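Uncharacterized protein (Legionella pneumophila subsp. pneumophila, PDB 5T2X) is of unknown function but folds as a mainly helical, strand-free, single-chain protein carrying the DUF5630 family region. Local coordinates at residues A[84-89]-A[167-172]; A[94-99]-A[127-132]; A[204-209]-A[261-266]. One frame throughout, in Å; residues are numbered along the deposited sequence.

How the interactions relate
Interaction 1 is the middle member of the set, touching both of the others. Its centre lies about 11 Å from that of interaction 2 and about 14 Å from that of interaction 3. Toward interaction 2, H168 NE2 probably hydrogen-bonds to H130 O at 2.7 Å, so that one imidazole serves both contacts. Toward interaction 3, T170 OG1 lies 2.7 Å from A204 O, a probable hydrogen bond joining the consecutive helices 169-185 and 191-207. Interactions 2 and 3 do not touch; their nearest atoms are about 10 Å apart. Along the chain, both segments of interaction 2 fall between those of interaction 1, and interaction 3 follows. No active site or ligand is known here.

Interaction 1. Residues A[84-89]-A[167-172]; sequences EEYPPL and YHWTPG
Y167, Y86 and L89 bury the most surface in this contact, which covers 335 Å² in all. The Y167 ring crosses the L89 side chain at about a right angle, and its CD1 meets L89 CD2 at 3.6 Å. P88, which follows a cis peptide bond, adds CG at 3.6 Å from the same Y167 CD1. Y86 reaches across by a different route: its CG sits between the backbone N and the carbonyl carbon (chi1 56°), a torsion that goes with its hydroxyl end reaching H168. There Y86 OH pairs with H168 ND1 in a 2.7 Å hydrogen bond that lies at the edge of the imidazole, in its plane; either atom could be the donor. With H168 NE2 bound to H130 O, both ring nitrogens have partners, which should fix the ring's rotation. L89 CD1 also packs on H168 CE1. W169, whose CD1 lies 3.9 Å from Y86 CD1, donates through NE1 to P87 O at 3.1 Å, nearly straight at 162° and with the acceptor in the indole plane. Hydrogen bonds involving the successive residues H168 and W169 thus pin the loop between helices 66-76 and 91-111 to the connection from helix 153-167 to helix 169-185, in a strand-free helical fold.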
ATOM      1  N   GLU A  84       6.548  -7.823   7.393  1.00 39.63           N
ATOM      2  CA  GLU A  84       6.127  -7.506   8.748  1.00 44.32           C
ATOM      3  C   GLU A  84       4.712  -6.944   8.721  1.00 44.07           C
ATOM      4  O   GLU A  84       4.298  -6.307   7.748  1.00 44.92           O
ATOM      5  CB  GLU A  84       7.082  -6.504   9.410  1.00 42.58           C
ATOM      6  CG  GLU A  84       8.533  -6.966   9.448  1.00 53.40           C
ATOM      7  CD  GLU A  84       9.445  -5.983  10.157  1.00 63.91           C
ATOM      8  OE1 GLU A  84       8.929  -5.064  10.828  1.00 65.69           O
ATOM      9  OE2 GLU A  84      10.681  -6.129  10.042  1.00 60.28           O
ATOM     10  N   GLU A  85       3.973  -7.190   9.795  1.00 41.31           N
ATOM     11  CA  GLU A  85       2.603  -6.722   9.923  1.00 41.89           C
ATOM     12  C   GLU A  85       2.565  -5.410  10.696  1.00 43.53           C
ATOM     13  O   GLU A  85       3.376  -5.175  11.596  1.00 45.99           O
ATOM     14  CB  GLU A  85       1.733  -7.763  10.629  1.00 38.38           C
ATOM     15  CG  GLU A  85       1.857  -9.167  10.061  1.00 42.90           C
ATOM     16  CD  GLU A  85       1.080 -10.189  10.866  1.00 49.54           C
ATOM     17  OE1 GLU A  85      -0.021  -9.855  11.351  1.00 54.42           O
ATOM     18  OE2 GLU A  85       1.576 -11.326  11.022  1.00 54.37           O
ATOM     19  N   TYR A  86       1.608  -4.551  10.331  1.00 42.62           N
ATOM     20  CA  TYR A  86       1.407  -3.294  11.037  1.00 38.02           C
ATOM     21  C   TYR A  86       0.021  -2.764  10.714  1.00 41.99           C
ATOM     22  O   TYR A  86      -0.405  -2.855   9.555  1.00 43.33           O
ATOM     23  CB  TYR A  86       2.473  -2.257  10.666  1.00 41.47           C
ATOM     24  CG  TYR A  86       2.582  -1.955   9.187  1.00 47.08           C
ATOM     25  CD1 TYR A  86       1.875  -0.901   8.618  1.00 41.68           C
ATOM     26  CD2 TYR A  86       3.402  -2.713   8.362  1.00 37.97           C
ATOM     27  CE1 TYR A  86       1.975  -0.620   7.268  1.00 38.77           C
ATOM     28  CE2 TYR A  86       3.508  -2.440   7.011  1.00 34.42           C
ATOM     29  CZ  TYR A  86       2.794  -1.391   6.471  1.00 35.83           C
ATOM     30  OH  TYR A  86       2.899  -1.115   5.126  1.00 38.35           O
ATOM     31  N   PRO A  87      -0.702  -2.225  11.691  1.00 46.60           N
ATOM     32  CA  PRO A  87      -2.033  -1.669  11.420  1.00 45.65           C
ATOM     33  C   PRO A  87      -1.928  -0.411  10.575  1.00 51.02           C
ATOM     34  O   PRO A  87      -0.830   0.142  10.411  1.00 41.04           O
ATOM     35  CB  PRO A  87      -2.574  -1.365  12.826  1.00 42.83           C
ATOM     36  CG  PRO A  87      -1.368  -1.178  13.657  1.00 44.57           C
ATOM     37  CD  PRO A  87      -0.336  -2.121  13.112  1.00 43.01           C
ATOM     38  N   PRO A  88      -3.050   0.090  10.026  1.00 43.20           N
ATOM     39  CA  PRO A  88      -4.439  -0.368  10.184  1.00 39.36           C
ATOM     40  C   PRO A  88      -4.835  -1.572   9.323  1.00 47.75           C
ATOM     41  O   PRO A  88      -5.957  -2.060   9.460  1.00 53.49           O
ATOM     42  CB  PRO A  88      -5.249   0.863   9.776  1.00 41.08           C
ATOM     43  CG  PRO A  88      -4.391   1.540   8.772  1.00 36.31           C
ATOM     44  CD  PRO A  88      -2.972   1.322   9.222  1.00 33.41           C
ATOM     45  N   LEU A  89      -3.941  -2.046   8.460  1.00 43.64           N
ATOM     46  CA  LEU A  89      -4.270  -3.160   7.581  1.00 41.18           C
ATOM     47  C   LEU A  89      -4.242  -4.481   8.339  1.00 38.83           C
ATOM     48  O   LEU A  89      -3.401  -4.694   9.217  1.00 40.87           O
ATOM     49  CB  LEU A  89      -3.303  -3.219   6.398  1.00 41.85           C
ATOM     50  CG  LEU A  89      -3.443  -2.121   5.342  1.00 43.82           C
ATOM     51  CD1 LEU A  89      -2.568  -2.427   4.135  1.00 46.25           C
ATOM     52  CD2 LEU A  89      -4.896  -1.954   4.927  1.00 32.69           C
ATOM     53  N   TYR A 167      -2.529   4.122   5.044  1.00 35.64           N
ATOM     54  CA  TYR A 167      -2.220   2.791   5.544  1.00 42.71           C
ATOM     55  C   TYR A 167      -0.736   2.482   5.683  1.00 41.77           C
ATOM     56  O   TYR A 167      -0.404   1.475   6.317  1.00 41.42           O
ATOM     57  CB  TYR A 167      -2.847   1.720   4.636  1.00 33.20           C
ATOM     58  CG  TYR A 167      -4.314   1.933   4.328  1.00 39.33           C
ATOM     59  CD1 TYR A 167      -5.297   1.575   5.241  1.00 43.38           C
ATOM     60  CD2 TYR A 167      -4.716   2.475   3.114  1.00 40.47           C
ATOM     61  CE1 TYR A 167      -6.640   1.762   4.958  1.00 35.99           C
ATOM     62  CE2 TYR A 167      -6.057   2.667   2.822  1.00 35.48           C
ATOM     63  CZ  TYR A 167      -7.013   2.308   3.748  1.00 44.31           C
ATOM     64  OH  TYR A 167      -8.347   2.494   3.462  1.00 56.23           O
ATOM     65  N   HIS A 168       0.167   3.298   5.128  1.00 33.59           N
ATOM     66  CA  HIS A 168       1.558   2.871   5.023  1.00 37.06           C
ATOM     67  C   HIS A 168       2.550   3.883   5.589  1.00 31.06           C
ATOM     68  O   HIS A 168       3.723   3.862   5.205  1.00 38.52           O
ATOM     69  CB  HIS A 168       1.891   2.532   3.570  1.00 29.52           C
ATOM     70  CG  HIS A 168       1.056   1.418   3.022  1.00 31.12           C
ATOM     71  ND1 HIS A 168       1.199   0.111   3.436  1.00 28.09           N
ATOM     72  CD2 HIS A 168       0.044   1.419   2.122  1.00 29.32           C
ATOM     73  CE1 HIS A 168       0.323  -0.648   2.802  1.00 34.94           C
ATOM     74  NE2 HIS A 168      -0.389   0.121   1.999  1.00 30.74           N
ATOM     75  N   TRP A 169       2.107   4.758   6.490  1.00 35.38           N
ATOM     76  CA  TRP A 169       2.988   5.502   7.407  1.00 38.68           C
ATOM     77  C   TRP A 169       4.030   6.285   6.608  1.00 39.76           C
ATOM     78  O   TRP A 169       3.654   7.037   5.694  1.00 36.33           O
ATOM     79  CB  TRP A 169       3.552   4.511   8.417  1.00 37.32           C
ATOM     80  CG  TRP A 169       2.532   3.960   9.362  1.00 39.59           C
ATOM     81  CD1 TRP A 169       1.668   2.932   9.127  1.00 37.82           C
ATOM     82  CD2 TRP A 169       2.273   4.407  10.697  1.00 47.92           C
ATOM     83  NE1 TRP A 169       0.882   2.712  10.233  1.00 46.60           N
ATOM     84  CE2 TRP A 169       1.235   3.605  11.211  1.00 52.62           C
ATOM     85  CE3 TRP A 169       2.818   5.407  11.507  1.00 47.05           C
ATOM     86  CZ2 TRP A 169       0.731   3.773  12.499  1.00 47.25           C
ATOM     87  CZ3 TRP A 169       2.316   5.574  12.785  1.00 45.33           C
ATOM     88  CH2 TRP A 169       1.283   4.761  13.268  1.00 40.03           C
ATOM     89  N   THR A 170       5.328   6.142   6.907  1.00 40.61           N
ATOM     90  CA  THR A 170       6.337   6.981   6.260  1.00 34.64           C
ATOM     91  C   THR A 170       6.478   6.690   4.771  1.00 33.15           C
ATOM     92  O   THR A 170       6.497   7.649   3.980  1.00 40.95           O
ATOM     93  CB  THR A 170       7.675   6.842   6.999  1.00 37.00           C
ATOM     94  OG1 THR A 170       7.588   7.488   8.274  1.00 39.76           O
ATOM     95  CG2 THR A 170       8.811   7.453   6.191  1.00 36.98           C
ATOM     96  N   PRO A 171       6.594   5.435   4.313  1.00 41.67           N
ATOM     97  CA  PRO A 171       6.664   5.212   2.859  1.00 33.71           C
ATOM     98  C   PRO A 171       5.445   5.722   2.112  1.00 38.51           C
ATOM     99  O   PRO A 171       5.568   6.117   0.944  1.00 33.65           O
ATOM    100  CB  PRO A 171       6.800   3.689   2.745  1.00 37.62           C
ATOM    101  CG  PRO A 171       7.428   3.279   4.020  1.00 37.01           C
ATOM    102  CD  PRO A 171       6.830   4.181   5.056  1.00 36.71           C
ATOM    103  N   GLY A 172       4.272   5.730   2.748  1.00 36.44           N
ATOM    104  CA  GLY A 172       3.099   6.296   2.103  1.00 35.81           C
ATOM    105  C   GLY A 172       3.221   7.795   1.896  1.00 36.94           C
ATOM    106  O   GLY A 172       2.956   8.309   0.806  1.00 35.21           O
TER

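Interaction 2. Residues A[94-99]-A[127-132]; sequences LVKGIY and AYQHCF
G97 and C131 bring their CA atoms to 4.7 Å, the nearest pair of CA atoms between residues 94-99 of helix 91-111 and residues 127-132. The turn leaving helix 117-128 is a Schellman motif: H130 takes positive phi (64°) as the C-prime residue, with H130 N bonded to A127 O and C131 N to S126 O. The chain then runs on to C131, the N-cap position of helix 132-147. G97 has no side chain, and C131 CB lies 3.7 Å from G97 CA. C131 SG, anti to its own N (chi1 179°), is turned onto the G97 carbonyl, 3.5 Å from G97 O. Beside it, Q129 bends at chi2 (-68°) to carry its amide across the K96 chain at a slant; Q129 CG meets K96 CB at 3.6 Å, and Q129 CD meets K96 CD at the same distance. One water bridges their ends, accepting from K96 NZ at 3.1 Å and donating to Q129 OE1 at 2.7 Å. Around this buried contact, S126 OG hydrogen-bonds to G97 O, while L73 of helix 66-76 touches I98 and I47 of helix 43-52 touches K96. A134, Y135 and L138 of helix 132-147 touch A127, and residues 129-131 connect helices 117-128 and 132-147.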
ATOM      1  N   LEU A  94      -2.966  -7.761   3.882  1.00 31.34           N
ATOM      2  CA  LEU A  94      -1.550  -7.789   3.540  1.00 34.96           C
ATOM      3  C   LEU A  94      -1.232  -8.943   2.598  1.00 35.10           C
ATOM      4  O   LEU A  94      -0.512  -8.763   1.609  1.00 33.52           O
ATOM      5  CB  LEU A  94      -0.709  -7.881   4.813  1.00 31.95           C
ATOM      6  CG  LEU A  94       0.807  -7.961   4.626  1.00 38.76           C
ATOM      7  CD1 LEU A  94       1.328  -6.730   3.902  1.00 30.16           C
ATOM      8  CD2 LEU A  94       1.499  -8.130   5.969  1.00 34.91           C
ATOM      9  N   VAL A  95      -1.769 -10.132   2.882  1.00 35.67           N
ATOM     10  CA  VAL A  95      -1.462 -11.305   2.068  1.00 31.50           C
ATOM     11  C   VAL A  95      -2.122 -11.197   0.699  1.00 30.68           C
ATOM     12  O   VAL A  95      -1.491 -11.454  -0.334  1.00 31.75           O
ATOM     13  CB  VAL A  95      -1.884 -12.590   2.801  1.00 31.50           C
ATOM     14  CG1 VAL A  95      -1.758 -13.791   1.880  1.00 22.51           C
ATOM     15  CG2 VAL A  95      -1.039 -12.786   4.048  1.00 23.18           C
ATOM     16  N   LYS A  96      -3.404 -10.824   0.666  1.00 25.93           N
ATOM     17  CA  LYS A  96      -4.088 -10.663  -0.614  1.00 31.45           C
ATOM     18  C   LYS A  96      -3.434  -9.572  -1.451  1.00 33.70           C
ATOM     19  O   LYS A  96      -3.287  -9.719  -2.670  1.00 35.57           O
ATOM     20  CB  LYS A  96      -5.566 -10.345  -0.394  1.00 31.17           C
ATOM     21  CG  LYS A  96      -6.376 -11.464   0.232  1.00 27.08           C
ATOM     22  CD  LYS A  96      -7.806 -11.004   0.460  1.00 31.65           C
ATOM     23  CE  LYS A  96      -8.621 -12.041   1.208  1.00 32.17           C
ATOM     24  NZ  LYS A  96      -9.982 -11.523   1.524  1.00 34.22           N
ATOM     25  N   GLY A  97      -3.036  -8.470  -0.813  1.00 33.14           N
ATOM     26  CA  GLY A  97      -2.383  -7.398  -1.547  1.00 25.65           C
ATOM     27  C   GLY A  97      -1.064  -7.828  -2.158  1.00 31.86           C
ATOM     28  O   GLY A  97      -0.748  -7.468  -3.294  1.00 36.52           O
ATOM     29  N   ILE A  98      -0.278  -8.607  -1.413  1.00 37.31           N
ATOM     30  CA  ILE A  98       0.982  -9.117  -1.946  1.00 32.48           C
ATOM     31  C   ILE A  98       0.722 -10.110  -3.071  1.00 35.43           C
ATOM     32  O   ILE A  98       1.401 -10.090  -4.105  1.00 30.36           O
ATOM     33  CB  ILE A  98       1.820  -9.746  -0.819  1.00 32.76           C
ATOM     34  CG1 ILE A  98       2.289  -8.673   0.163  1.00 37.94           C
ATOM     35  CG2 ILE A  98       3.008 -10.510  -1.389  1.00 30.21           C
ATOM     36  CD1 ILE A  98       2.864  -9.239   1.444  1.00 43.89           C
ATOM     37  N   TYR A  99      -0.268 -10.989  -2.893  1.00 28.40           N
ATOM     38  CA  TYR A  99      -0.559 -11.996  -3.908  1.00 25.45           C
ATOM     39  C   TYR A  99      -1.020 -11.349  -5.209  1.00 30.35           C
ATOM     40  O   TYR A  99      -0.502 -11.660  -6.289  1.00 35.18           O
ATOM     41  CB  TYR A  99      -1.614 -12.975  -3.392  1.00 27.82           C
ATOM     42  CG  TYR A  99      -2.174 -13.873  -4.472  1.00 30.16           C
ATOM     43  CD1 TYR A  99      -1.497 -15.018  -4.872  1.00 28.86           C
ATOM     44  CD2 TYR A  99      -3.378 -13.570  -5.100  1.00 29.86           C
ATOM     45  CE1 TYR A  99      -2.003 -15.838  -5.866  1.00 28.65           C
ATOM     46  CE2 TYR A  99      -3.892 -14.383  -6.091  1.00 33.60           C
ATOM     47  CZ  TYR A  99      -3.201 -15.515  -6.471  1.00 32.35           C
ATOM     48  OH  TYR A  99      -3.712 -16.324  -7.457  1.00 38.65           O
ATOM     49  N   ALA A 127      -4.795  -3.034  -5.039  1.00 29.80           N
ATOM     50  CA  ALA A 127      -5.075  -1.756  -4.393  1.00 31.38           C
ATOM     51  C   ALA A 127      -6.363  -1.804  -3.584  1.00 33.29           C
ATOM     52  O   ALA A 127      -6.507  -1.060  -2.606  1.00 28.58           O
ATOM     53  CB  ALA A 127      -5.147  -0.641  -5.434  1.00 29.38           C
ATOM     54  N   TYR A 128      -7.313  -2.658  -3.977  1.00 27.70           N
ATOM     55  CA  TYR A 128      -8.519  -2.838  -3.177  1.00 27.83           C
ATOM     56  C   TYR A 128      -8.187  -3.374  -1.791  1.00 31.41           C
ATOM     57  O   TYR A 128      -8.889  -3.069  -0.821  1.00 37.39           O
ATOM     58  CB  TYR A 128      -9.490  -3.773  -3.897  1.00 32.13           C
ATOM     59  CG  TYR A 128     -10.828  -3.931  -3.209  1.00 39.51           C
ATOM     60  CD1 TYR A 128     -11.868  -3.045  -3.460  1.00 38.44           C
ATOM     61  CD2 TYR A 128     -11.053  -4.970  -2.314  1.00 37.25           C
ATOM     62  CE1 TYR A 128     -13.093  -3.187  -2.834  1.00 39.03           C
ATOM     63  CE2 TYR A 128     -12.274  -5.118  -1.685  1.00 47.16           C
ATOM     64  CZ  TYR A 128     -13.289  -4.224  -1.948  1.00 46.72           C
ATOM     65  OH  TYR A 128     -14.506  -4.369  -1.323  1.00 58.99           O
ATOM     66  N   GLN A 129      -7.125  -4.170  -1.680  1.00 32.43           N
ATOM     67  CA  GLN A 129      -6.587  -4.600  -0.398  1.00 32.94           C
ATOM     68  C   GLN A 129      -5.604  -3.591   0.185  1.00 36.33           C
ATOM     69  O   GLN A 129      -4.956  -3.886   1.196  1.00 40.89           O
ATOM     70  CB  GLN A 129      -5.914  -5.967  -0.545  1.00 31.12           C
ATOM     71  CG  GLN A 129      -6.828  -7.046  -1.102  1.00 35.02           C
ATOM     72  CD  GLN A 129      -7.936  -7.429  -0.137  1.00 34.69           C
ATOM     73  OE1 GLN A 129      -7.752  -7.399   1.079  1.00 31.23           O
ATOM     74  NE2 GLN A 129      -9.094  -7.790  -0.678  1.00 31.84           N
ATOM     75  N   HIS A 130      -5.471  -2.421  -0.447  1.00 29.30           N
ATOM     76  CA  HIS A 130      -4.658  -1.313   0.059  1.00 32.89           C
ATOM     77  C   HIS A 130      -3.177  -1.680   0.122  1.00 34.33           C
ATOM     78  O   HIS A 130      -2.451  -1.257   1.024  1.00 33.48           O
ATOM     79  CB  HIS A 130      -5.163  -0.836   1.421  1.00 38.31           C
ATOM     80  CG  HIS A 130      -6.628  -0.534   1.442  1.00 42.02           C
ATOM     81  ND1 HIS A 130      -7.197   0.446   0.657  1.00 37.69           N
ATOM     82  CD2 HIS A 130      -7.643  -1.088   2.148  1.00 35.81           C
ATOM     83  CE1 HIS A 130      -8.499   0.484   0.879  1.00 38.15           C
ATOM     84  NE2 HIS A 130      -8.795  -0.436   1.779  1.00 37.57           N
ATOM     85  N   CYS A 131      -2.720  -2.461  -0.853  1.00 31.09           N
ATOM     86  CA  CYS A 131      -1.310  -2.818  -0.926  1.00 27.38           C
ATOM     87  C   CYS A 131      -0.486  -1.615  -1.367  1.00 31.75           C
ATOM     88  O   CYS A 131      -0.829  -0.938  -2.342  1.00 27.68           O
ATOM     89  CB  CYS A 131      -1.111  -3.982  -1.895  1.00 22.65           C
ATOM     90  SG  CYS A 131       0.606  -4.498  -2.101  1.00 32.25           S
ATOM     91  N   PHE A 132       0.606  -1.347  -0.643  1.00 34.00           N
ATOM     92  CA  PHE A 132       1.448  -0.200  -0.974  1.00 27.05           C
ATOM     93  C   PHE A 132       2.073  -0.352  -2.355  1.00 27.46           C
ATOM     94  O   PHE A 132       2.205   0.631  -3.093  1.00 36.66           O
ATOM     95  CB  PHE A 132       2.539  -0.015   0.081  1.00 28.51           C
ATOM     96  CG  PHE A 132       3.550   1.042  -0.275  1.00 34.70           C
ATOM     97  CD1 PHE A 132       3.308   2.375   0.011  1.00 35.14           C
ATOM     98  CD2 PHE A 132       4.741   0.703  -0.903  1.00 29.61           C
ATOM     99  CE1 PHE A 132       4.232   3.350  -0.319  1.00 37.43           C
ATOM    100  CE2 PHE A 132       5.666   1.672  -1.238  1.00 33.96           C
ATOM    101  CZ  PHE A 132       5.413   2.998  -0.943  1.00 34.22           C
TER
HETATM  102  O   HOH W   1      -8.885  -8.963   2.899  1.00 42.88           O

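Interaction 3. Residues A[204-209]-A[261-266]; sequences ARKLSE and KASEKA
K206 lies along helix 252-272 and has the largest buried area of any residue here (73 of 196 Å²), with A266 its main apolar partner: K206 CB meets A266 CB at 3.8 Å. From there the lysine runs extended over the helix surface, and its CD comes 3.9 Å from A262 O. The extended chain brings K206 CE to 3.2 Å from S263 OG, and the bend at chi4 (-58°) then turns NZ. K206 NZ is 3.3 Å from S263 OG. L207, next along the chain, brings CD2 to 4.2 Å from A266 CB, so that A266 is touched by two successive residues of the other segment.

Around this shell, S263 OG is hydrogen-bonded to Y259 O, one turn earlier in its own helix, which accounts for the hydroxyl's main polar partner. Across the contact, S208 N binds R205 O, close to K206 and L207. I269 and L270 continue the apolar surface beside L207, while I203 touches A262 and K265. Farther out, K265 forms a salt bridge with E199, adding a charged tie between the two helices.

Chemically, then, the first shell rests chiefly on methyl and methylene groups: lysine methylenes rest on the A266 methyl and near the backbone of A262, while the ammonium end stays near a polar atom.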
ATOM      1  N   ALA A 204       6.279  12.459   6.909  1.00 38.70           N
ATOM      2  CA  ALA A 204       6.995  11.198   6.751  1.00 41.37           C
ATOM      3  C   ALA A 204       8.167  11.103   7.719  1.00 43.22           C
ATOM      4  O   ALA A 204       8.467  10.022   8.240  1.00 43.15           O
ATOM      5  CB  ALA A 204       7.477  11.047   5.308  1.00 33.42           C
ATOM      6  N   ARG A 205       8.840  12.225   7.980  1.00 40.66           N
ATOM      7  CA  ARG A 205       9.947  12.208   8.929  1.00 39.71           C
ATOM      8  C   ARG A 205       9.440  12.067  10.358  1.00 39.43           C
ATOM      9  O   ARG A 205       9.989  11.286  11.144  1.00 43.73           O
ATOM     10  CB  ARG A 205      10.789  13.473   8.777  1.00 38.50           C
ATOM     11  CG  ARG A 205      12.087  13.444   9.563  1.00 47.51           C
ATOM     12  CD  ARG A 205      12.879  14.724   9.361  1.00 46.60           C
ATOM     13  NE  ARG A 205      14.226  14.626   9.914  1.00 53.77           N
ATOM     14  CZ  ARG A 205      15.117  15.612   9.895  1.00 60.16           C
ATOM     15  NH1 ARG A 205      14.805  16.781   9.350  1.00 50.43           N
ATOM     16  NH2 ARG A 205      16.321  15.429  10.421  1.00 54.04           N
ATOM     17  N   LYS A 206       8.383  12.808  10.709  1.00 38.58           N
ATOM     18  CA  LYS A 206       7.829  12.761  12.058  1.00 44.56           C
ATOM     19  C   LYS A 206       7.214  11.409  12.396  1.00 47.83           C
ATOM     20  O   LYS A 206       6.989  11.124  13.577  1.00 58.47           O
ATOM     21  CB  LYS A 206       6.787  13.867  12.227  1.00 40.16           C
ATOM     22  CG  LYS A 206       7.369  15.264  12.101  1.00 41.71           C
ATOM     23  CD  LYS A 206       6.298  16.337  12.151  1.00 42.58           C
ATOM     24  CE  LYS A 206       6.923  17.717  12.037  1.00 46.88           C
ATOM     25  NZ  LYS A 206       7.921  17.953  13.119  1.00 48.93           N
ATOM     26  N   LEU A 207       6.930  10.575  11.397  1.00 48.21           N
ATOM     27  CA  LEU A 207       6.423   9.232  11.635  1.00 43.21           C
ATOM     28  C   LEU A 207       7.507   8.168  11.569  1.00 39.67           C
ATOM     29  O   LEU A 207       7.254   7.028  11.967  1.00 44.39           O
ATOM     30  CB  LEU A 207       5.321   8.890  10.621  1.00 43.47           C
ATOM     31  CG  LEU A 207       4.047   9.736  10.631  1.00 45.05           C
ATOM     32  CD1 LEU A 207       3.087   9.259   9.551  1.00 39.43           C
ATOM     33  CD2 LEU A 207       3.381   9.700  11.995  1.00 50.05           C
ATOM     34  N   SER A 208       8.707   8.516  11.098  1.00 37.75           N
ATOM     35  CA  SER A 208       9.741   7.530  10.806  1.00 41.24           C
ATOM     36  C   SER A 208      10.256   6.801  12.041  1.00 51.04           C
ATOM     37  O   SER A 208      10.958   5.796  11.891  1.00 51.65           O
ATOM     38  CB  SER A 208      10.909   8.204  10.084  1.00 37.80           C
ATOM     39  OG  SER A 208      11.456   9.249  10.868  1.00 47.80           O
ATOM     40  N   GLU A 209       9.931   7.270  13.246  1.00 54.86           N
ATOM     41  CA  GLU A 209      10.418   6.634  14.463  1.00 64.51           C
ATOM     42  C   GLU A 209       9.459   5.597  15.029  1.00 59.20           C
ATOM     43  O   GLU A 209       9.879   4.764  15.840  1.00 72.57           O
ATOM     44  CB  GLU A 209      10.699   7.690  15.540  1.00 72.19           C
ATOM     45  CG  GLU A 209      11.710   8.760  15.144  1.00 87.74           C
ATOM     46  CD  GLU A 209      13.153   8.316  15.319  1.00 87.86           C
ATOM     47  OE1 GLU A 209      13.439   7.110  15.167  1.00 89.09           O
ATOM     48  OE2 GLU A 209      14.006   9.179  15.617  1.00 82.21           O
ATOM     49  N   LYS A 261       1.128  22.402  10.473  1.00 56.12           N
ATOM     50  CA  LYS A 261       0.173  21.426   9.955  1.00 58.09           C
ATOM     51  C   LYS A 261       0.764  20.021   9.961  1.00 52.33           C
ATOM     52  O   LYS A 261       0.064  19.050  10.268  1.00 54.84           O
ATOM     53  CB  LYS A 261      -0.272  21.816   8.546  1.00 59.34           C
ATOM     54  CG  LYS A 261      -1.196  23.024   8.492  1.00 69.51           C
ATOM     55  CD  LYS A 261      -1.495  23.431   7.056  1.00 74.68           C
ATOM     56  CE  LYS A 261      -2.155  22.300   6.282  1.00 82.03           C
ATOM     57  NZ  LYS A 261      -2.432  22.682   4.869  1.00 86.80           N
ATOM     58  N   ALA A 262       2.052  19.895   9.630  1.00 47.12           N
ATOM     59  CA  ALA A 262       2.689  18.584   9.633  1.00 45.47           C
ATOM     60  C   ALA A 262       2.788  18.021  11.046  1.00 49.55           C
ATOM     61  O   ALA A 262       2.535  16.830  11.264  1.00 47.22           O
ATOM     62  CB  ALA A 262       4.073  18.671   8.991  1.00 42.18           C
ATOM     63  N   SER A 263       3.155  18.860  12.017  1.00 48.43           N
ATOM     64  CA  SER A 263       3.248  18.400  13.399  1.00 42.87           C
ATOM     65  C   SER A 263       1.879  18.026  13.952  1.00 43.83           C
ATOM     66  O   SER A 263       1.749  17.040  14.686  1.00 58.18           O
ATOM     67  CB  SER A 263       3.901  19.473  14.270  1.00 46.99           C
ATOM     68  OG  SER A 263       5.222  19.749  13.841  1.00 56.77           O
ATOM     69  N   GLU A 264       0.848  18.800  13.609  1.00 47.48           N
ATOM     70  CA  GLU A 264      -0.493  18.522  14.114  1.00 56.53           C
ATOM     71  C   GLU A 264      -1.031  17.210  13.557  1.00 58.77           C
ATOM     72  O   GLU A 264      -1.595  16.395  14.297  1.00 62.73           O
ATOM     73  CB  GLU A 264      -1.432  19.678  13.767  1.00 69.19           C
ATOM     74  CG  GLU A 264      -2.801  19.581  14.418  1.00 83.38           C
ATOM     75  CD  GLU A 264      -3.746  20.665  13.941  1.00 96.59           C
ATOM     76  OE1 GLU A 264      -4.529  20.404  13.003  1.00 97.68           O
ATOM     77  OE2 GLU A 264      -3.699  21.782  14.497  1.00101.08           O
ATOM     78  N   LYS A 265      -0.866  16.987  12.252  1.00 53.70           N
ATOM     79  CA  LYS A 265      -1.395  15.773  11.638  1.00 50.45           C
ATOM     80  C   LYS A 265      -0.591  14.545  12.047  1.00 49.90           C
ATOM     81  O   LYS A 265      -1.152  13.456  12.202  1.00 53.83           O
ATOM     82  CB  LYS A 265      -1.421  15.924  10.117  1.00 51.98           C
ATOM     83  CG  LYS A 265      -2.365  17.013   9.628  1.00 58.04           C
ATOM     84  CD  LYS A 265      -2.307  17.172   8.118  1.00 68.92           C
ATOM     85  CE  LYS A 265      -3.238  18.282   7.648  1.00 75.80           C
ATOM     86  NZ  LYS A 265      -3.148  18.505   6.177  1.00 79.30           N
ATOM     87  N   ALA A 266       0.724  14.700  12.225  1.00 50.50           N
ATOM     88  CA  ALA A 266       1.538  13.575  12.675  1.00 51.40           C
ATOM     89  C   ALA A 266       1.260  13.228  14.131  1.00 62.60           C
ATOM     90  O   ALA A 266       1.319  12.052  14.508  1.00 61.59           O
ATOM     91  CB  ALA A 266       3.022  13.881  12.476  1.00 48.29           C
TER